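Local coordinates for chintase (PDB 5XWF), which probably hydrolyses the beta-1,4 linkages of chitin, as a fungal chitinase of glycoside hydrolase family 18, at residues N184-K189 with I255-Q260; D188-A193 with K202-E207. One frame throughout, in Å; residues are numbered along the deposited sequence.

Interaction 1 (N184-K189 with I255-Q260)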
loop_
_atom_site.group_PDB
_atom_site.type_symbol
_atom_site.label_atom_id
_atom_site.label_comp_id
_atom_site.label_asym_id
_atom_site.label_seq_id
_atom_site.Cartn_x
_atom_site.Cartn_y
_atom_site.Cartn_z
ATOM N N ASN A 184 0.883 -11.973 2.196
ATOM C CA ASN A 184 1.340 -13.324 1.892
ATOM C C ASN A 184 1.861 -13.489 0.468
ATOM O O ASN A 184 1.303 -12.932 -0.490
ATOM C CB ASN A 184 0.223 -14.334 2.159
ATOM C CG ASN A 184 -0.013 -14.561 3.637
ATOM O OD1 ASN A 184 0.759 -15.257 4.293
ATOM N ND2 ASN A 184 -1.078 -13.980 4.166
ATOM N N GLY A 185 2.933 -14.261 0.332
ATOM C CA GLY A 185 3.488 -14.547 -0.976
ATOM C C GLY A 185 4.340 -15.802 -1.009
ATOM O O GLY A 185 4.217 -16.681 -0.157
ATOM N N ILE A 186 5.216 -15.868 -2.005
ATOM C CA ILE A 186 6.138 -16.975 -2.190
ATOM C C ILE A 186 7.121 -17.073 -1.024
ATOM O O ILE A 186 7.818 -18.073 -0.874
ATOM C CB ILE A 186 6.902 -16.812 -3.529
ATOM C CG1 ILE A 186 7.335 -18.162 -4.098
ATOM C CG2 ILE A 186 8.075 -15.836 -3.381
ATOM C CD1 ILE A 186 7.872 -18.074 -5.515
ATOM N N ARG A 187 7.102 -16.106 -0.152
ATOM C CA ARG A 187 7.927 -16.041 1.043
ATOM C C ARG A 187 7.371 -16.905 2.130
ATOM O O ARG A 187 7.948 -17.080 3.163
ATOM C CB ARG A 187 7.956 -14.581 1.493
ATOM C CG ARG A 187 6.723 -14.020 2.225
ATOM C CD ARG A 187 5.920 -12.964 1.522
ATOM N NE ARG A 187 6.316 -12.876 0.141
ATOM C CZ ARG A 187 5.758 -12.086 -0.765
ATOM N NH1 ARG A 187 4.766 -11.292 -0.489
ATOM N NH2 ARG A 187 6.205 -12.079 -1.971
ATOM N N ASP A 188 6.214 -17.461 1.861
ATOM C CA ASP A 188 5.526 -18.331 2.801
ATOM C C ASP A 188 5.460 -19.743 2.263
ATOM O O ASP A 188 5.594 -19.969 1.057
ATOM C CB ASP A 188 4.096 -17.852 3.012
ATOM C CG ASP A 188 4.024 -16.460 3.578
ATOM O OD1 ASP A 188 4.066 -16.331 4.816
ATOM O OD2 ASP A 188 3.911 -15.499 2.788
ATOM N N LYS A 189 5.232 -20.680 3.138
ATOM C CA LYS A 189 5.132 -22.078 2.820
ATOM C C LYS A 189 3.806 -22.436 2.195
ATOM O O LYS A 189 3.772 -23.142 1.251
ATOM C CB LYS A 189 5.281 -22.808 4.123
ATOM C CG LYS A 189 5.928 -24.141 4.065
ATOM C CD LYS A 189 5.037 -25.139 4.766
ATOM C CE LYS A 189 4.510 -26.212 3.849
ATOM N NZ LYS A 189 3.377 -26.949 4.420
ATOM N N ILE A 255 2.616 -24.276 -1.346
ATOM C CA ILE A 255 2.879 -23.718 -2.665
ATOM C C ILE A 255 4.327 -23.896 -3.085
ATOM O O ILE A 255 5.198 -24.166 -2.257
ATOM C CB ILE A 255 2.529 -22.238 -2.719
ATOM C CG1 ILE A 255 3.447 -21.464 -1.785
ATOM C CG2 ILE A 255 1.070 -22.022 -2.319
ATOM C CD1 ILE A 255 3.324 -19.966 -1.919
ATOM N N SER A 256 4.576 -23.747 -4.385
ATOM C CA SER A 256 5.928 -23.796 -4.932
ATOM C C SER A 256 6.705 -22.531 -4.574
ATOM O O SER A 256 6.131 -21.443 -4.469
ATOM C CB SER A 256 5.894 -23.978 -6.452
ATOM O OG SER A 256 7.195 -23.901 -7.007
ATOM N N GLN A 257 8.013 -22.677 -4.391
ATOM C CA GLN A 257 8.852 -21.543 -4.058
ATOM C C GLN A 257 10.047 -21.402 -5.006
ATOM O O GLN A 257 10.853 -20.485 -4.850
ATOM C CB GLN A 257 9.281 -21.611 -2.589
ATOM C CG GLN A 257 8.120 -21.419 -1.610
ATOM C CD GLN A 257 8.466 -21.828 -0.180
ATOM O OE1 GLN A 257 8.781 -22.990 0.087
ATOM N NE2 GLN A 257 8.399 -20.872 0.750
ATOM N N SER A 258 10.151 -22.301 -5.986
ATOM C CA SER A 258 11.230 -22.245 -6.979
ATOM C C SER A 258 11.300 -20.861 -7.606
ATOM O O SER A 258 12.352 -20.223 -7.635
ATOM C CB SER A 258 11.003 -23.251 -8.117
ATOM O OG SER A 258 10.555 -24.510 -7.659
ATOM N N SER A 259 10.153 -20.410 -8.100
ATOM C CA SER A 259 10.050 -19.163 -8.830
ATOM C C SER A 259 8.602 -18.697 -8.896
ATOM O O SER A 259 7.692 -19.502 -9.045
ATOM C CB SER A 259 10.602 -19.343 -10.242
ATOM O OG SER A 259 10.211 -20.600 -10.766
ATOM N N GLN A 260 8.403 -17.390 -8.776
ATOM C CA GLN A 260 7.084 -16.782 -8.870
ATOM C C GLN A 260 6.583 -16.776 -10.305
ATOM O O GLN A 260 7.199 -16.173 -11.183
ATOM C CB GLN A 260 7.131 -15.348 -8.365
ATOM C CG GLN A 260 5.809 -14.629 -8.471
ATOM C CD GLN A 260 4.747 -15.336 -7.697
ATOM O OE1 GLN A 260 4.832 -15.452 -6.473
ATOM N NE2 GLN A 260 3.740 -15.849 -8.405
#
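Two hydrogen bonds join Lys189 to Ile255 and Ile186 to Gln257. Ile255 N donates to Lys189 O over 3.1 Å. Gln257 NE2 donates to Ile186 O over 3.3 Å, tilted 30° from that carbonyl's plane. The acceptor lies almost in the amide plane of Gln257. The Gln257 chain is extended beyond CG (chi2 166°), and this carries the amide across to the turn. Asp188 O also lies near NE2, but at a poor angle.

Residues Gly185 to Asp188 form a type I beta turn, with Asp188 N bonded to Gly185 O. The Asp188 carboxylate folds back on the turn, and its OD2 takes Gly185 N at 2.9 Å, nearly along the C-O axis. The Arg187 guanidinium lays one face over Gly185 CA. The turn belongs to the loop after the sixth strand of the TIM barrel. Residues 255-260 follow the seventh, where many family 18 chitinases carry an alpha+beta insertion.

Ile186 gives the largest share of the packing. Its CG1 is anti to the backbone N (chi1 -152°), and CD1 reaches the backbone between Ser259 and Gln260, 3.4 Å from Gln260 N. CG1 lies 3.5 Å from Ser256 O. The aliphatic CB faces Gln260 OE1, while Gln260 NE2 bonds to Val238 O. Deeper in, Ile255 CD1 packs against Gly185 O and Asp188 O.

Interaction 2 (D188-A193 with K202-E207)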
loop_
_atom_site.group_PDB
_atom_site.type_symbol
_atom_site.label_atom_id
_atom_site.label_comp_id
_atom_site.label_asym_id
_atom_site.label_seq_id
_atom_site.Cartn_x
_atom_site.Cartn_y
_atom_site.Cartn_z
ATOM N N ASP A 188 6.214 -17.461 1.861
ATOM C CA ASP A 188 5.526 -18.331 2.801
ATOM C C ASP A 188 5.460 -19.743 2.263
ATOM O O ASP A 188 5.594 -19.969 1.057
ATOM C CB ASP A 188 4.096 -17.852 3.012
ATOM C CG ASP A 188 4.024 -16.460 3.578
ATOM O OD1 ASP A 188 4.066 -16.331 4.816
ATOM O OD2 ASP A 188 3.911 -15.499 2.788
ATOM N N LYS A 189 5.232 -20.680 3.138
ATOM C CA LYS A 189 5.132 -22.078 2.820
ATOM C C LYS A 189 3.806 -22.436 2.195
ATOM O O LYS A 189 3.772 -23.142 1.251
ATOM C CB LYS A 189 5.281 -22.808 4.123
ATOM C CG LYS A 189 5.928 -24.141 4.065
ATOM C CD LYS A 189 5.037 -25.139 4.766
ATOM C CE LYS A 189 4.510 -26.212 3.849
ATOM N NZ LYS A 189 3.377 -26.949 4.420
ATOM N N ASN A 190 2.724 -21.929 2.769
ATOM C CA ASN A 190 1.353 -22.190 2.315
ATOM C C ASN A 190 0.697 -20.965 1.683
ATOM O O ASN A 190 0.980 -19.839 2.078
ATOM C CB ASN A 190 0.466 -22.594 3.492
ATOM C CG ASN A 190 0.906 -23.878 4.157
ATOM O OD1 ASN A 190 1.267 -24.854 3.494
ATOM N ND2 ASN A 190 0.867 -23.887 5.487
ATOM N N ALA A 191 -0.202 -21.183 0.729
ATOM C CA ALA A 191 -1.006 -20.096 0.171
ATOM C C ALA A 191 -1.683 -19.281 1.253
ATOM O O ALA A 191 -2.130 -19.820 2.255
ATOM C CB ALA A 191 -2.052 -20.634 -0.803
ATOM N N GLY A 192 -1.738 -17.971 1.053
ATOM C CA GLY A 192 -2.419 -17.090 1.979
ATOM C C GLY A 192 -3.101 -15.949 1.251
ATOM O O GLY A 192 -2.911 -15.792 0.035
ATOM N N ALA A 193 -3.893 -15.162 1.994
ATOM C CA ALA A 193 -4.562 -13.973 1.447
ATOM C C ALA A 193 -3.585 -12.805 1.210
ATOM O O ALA A 193 -2.721 -12.505 2.047
ATOM C CB ALA A 193 -5.708 -13.532 2.360
ATOM N N LYS A 202 -3.934 -20.634 14.288
ATOM C CA LYS A 202 -4.155 -22.029 13.909
ATOM C C LYS A 202 -3.502 -22.328 12.554
ATOM O O LYS A 202 -3.133 -23.462 12.267
ATOM C CB LYS A 202 -5.659 -22.346 13.834
ATOM C CG LYS A 202 -6.490 -21.932 15.072
ATOM C CD LYS A 202 -6.853 -23.114 15.997
ATOM C CE LYS A 202 -7.790 -22.682 17.152
ATOM N NZ LYS A 202 -8.073 -23.760 18.176
ATOM N N VAL A 203 -3.355 -21.299 11.728
ATOM C CA VAL A 203 -2.875 -21.464 10.365
ATOM C C VAL A 203 -1.365 -21.219 10.256
ATOM O O VAL A 203 -0.900 -20.086 10.385
ATOM C CB VAL A 203 -3.619 -20.502 9.409
ATOM C CG1 VAL A 203 -3.215 -20.764 7.971
ATOM C CG2 VAL A 203 -5.131 -20.638 9.581
ATOM N N THR A 204 -0.593 -22.272 10.010
ATOM C CA THR A 204 0.847 -22.092 9.859
ATOM C C THR A 204 1.247 -21.947 8.396
ATOM O O THR A 204 0.455 -22.213 7.495
ATOM C CB THR A 204 1.656 -23.235 10.517
ATOM O OG1 THR A 204 1.368 -24.480 9.861
ATOM C CG2 THR A 204 1.327 -23.335 12.004
ATOM N N GLY A 205 2.485 -21.523 8.166
ATOM C CA GLY A 205 2.992 -21.365 6.814
ATOM C C GLY A 205 2.448 -20.126 6.133
ATOM O O GLY A 205 2.450 -20.033 4.909
ATOM N N VAL A 206 1.951 -19.187 6.931
ATOM C CA VAL A 206 1.601 -17.858 6.446
ATOM C C VAL A 206 2.140 -16.804 7.415
ATOM O O VAL A 206 2.605 -17.132 8.508
ATOM C CB VAL A 206 0.087 -17.684 6.286
ATOM C CG1 VAL A 206 -0.433 -18.577 5.164
ATOM C CG2 VAL A 206 -0.615 -17.977 7.590
ATOM N N GLU A 207 2.084 -15.541 7.005
ATOM C CA GLU A 207 2.587 -14.451 7.828
ATOM C C GLU A 207 1.603 -14.121 8.936
ATOM O O GLU A 207 0.410 -13.976 8.678
ATOM C CB GLU A 207 2.843 -13.203 6.977
ATOM C CG GLU A 207 3.872 -13.398 5.895
ATOM C CD GLU A 207 5.228 -13.698 6.459
ATOM O OE1 GLU A 207 5.517 -13.194 7.565
ATOM O OE2 GLU A 207 6.002 -14.434 5.805
#
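Asn190 ND2 donates to Thr204 O at 2.6 Å. Asn190 N donates to Gly205 O at 2.9 Å, so this residue meets the 202-207 segment through both its side chain and its backbone. Both segments lie in one long loop, which leaves the sixth strand of the family 18 TIM barrel and leads to helix 211-221. The contact brings two parts of that loop together.

The side-chain bond comes from above the Thr204 carbonyl plane, 41° out of it, although Thr204 O lies close to the amide plane of Asn190. CG of Asn190 sits beside its own backbone N (chi1 -63°), which brings ND2 to the Thr204 carbonyl oxygen. Lys189 NZ bonds to the other end of the amide, at Asn190 OD1, 3.1 Å away. The amide is thus held at both ends, which would limit its rotation.

Asp188 directs its CB toward the partner segment and lies against Gly205 O. Its OD1 comes 2.9 Å from Glu207 OE2, a pairing of like charges with the carboxylate planes 63° apart. The aliphatic part of Arg187 touches Glu207. The other carboxylate oxygen of Asp188, OD2, is already engaged by the 185-188 turn. Farther along, Gly192 CA lies beside Val206 CG1. That methyl sits 3.6 Å from both Asn190 O and Ala191 O.

In the fold
Interactions 1 and 2 have centres 10 Å apart, and each lies about 20 Å from the centre of the chain. They share Asp188 and Lys189. Along the chain, 184-193 comes first, then 202-207, both between strand 175-178 and helix 211-221. Segment 255-260 follows later, between strands 228-240 and 284-286. The first loop therefore contacts itself in interaction 2 and the later loop in interaction 1. Asn184 ties the two together through probable hydrogen bonds to Glu207 N and Ala193 O, and Ile255 packs on Ala191. Ala191 and Ala193 also touch strand 322-325. Interaction 1 thus joins the sixth-strand loop to what is probably the region inserted after the seventh barrel strand.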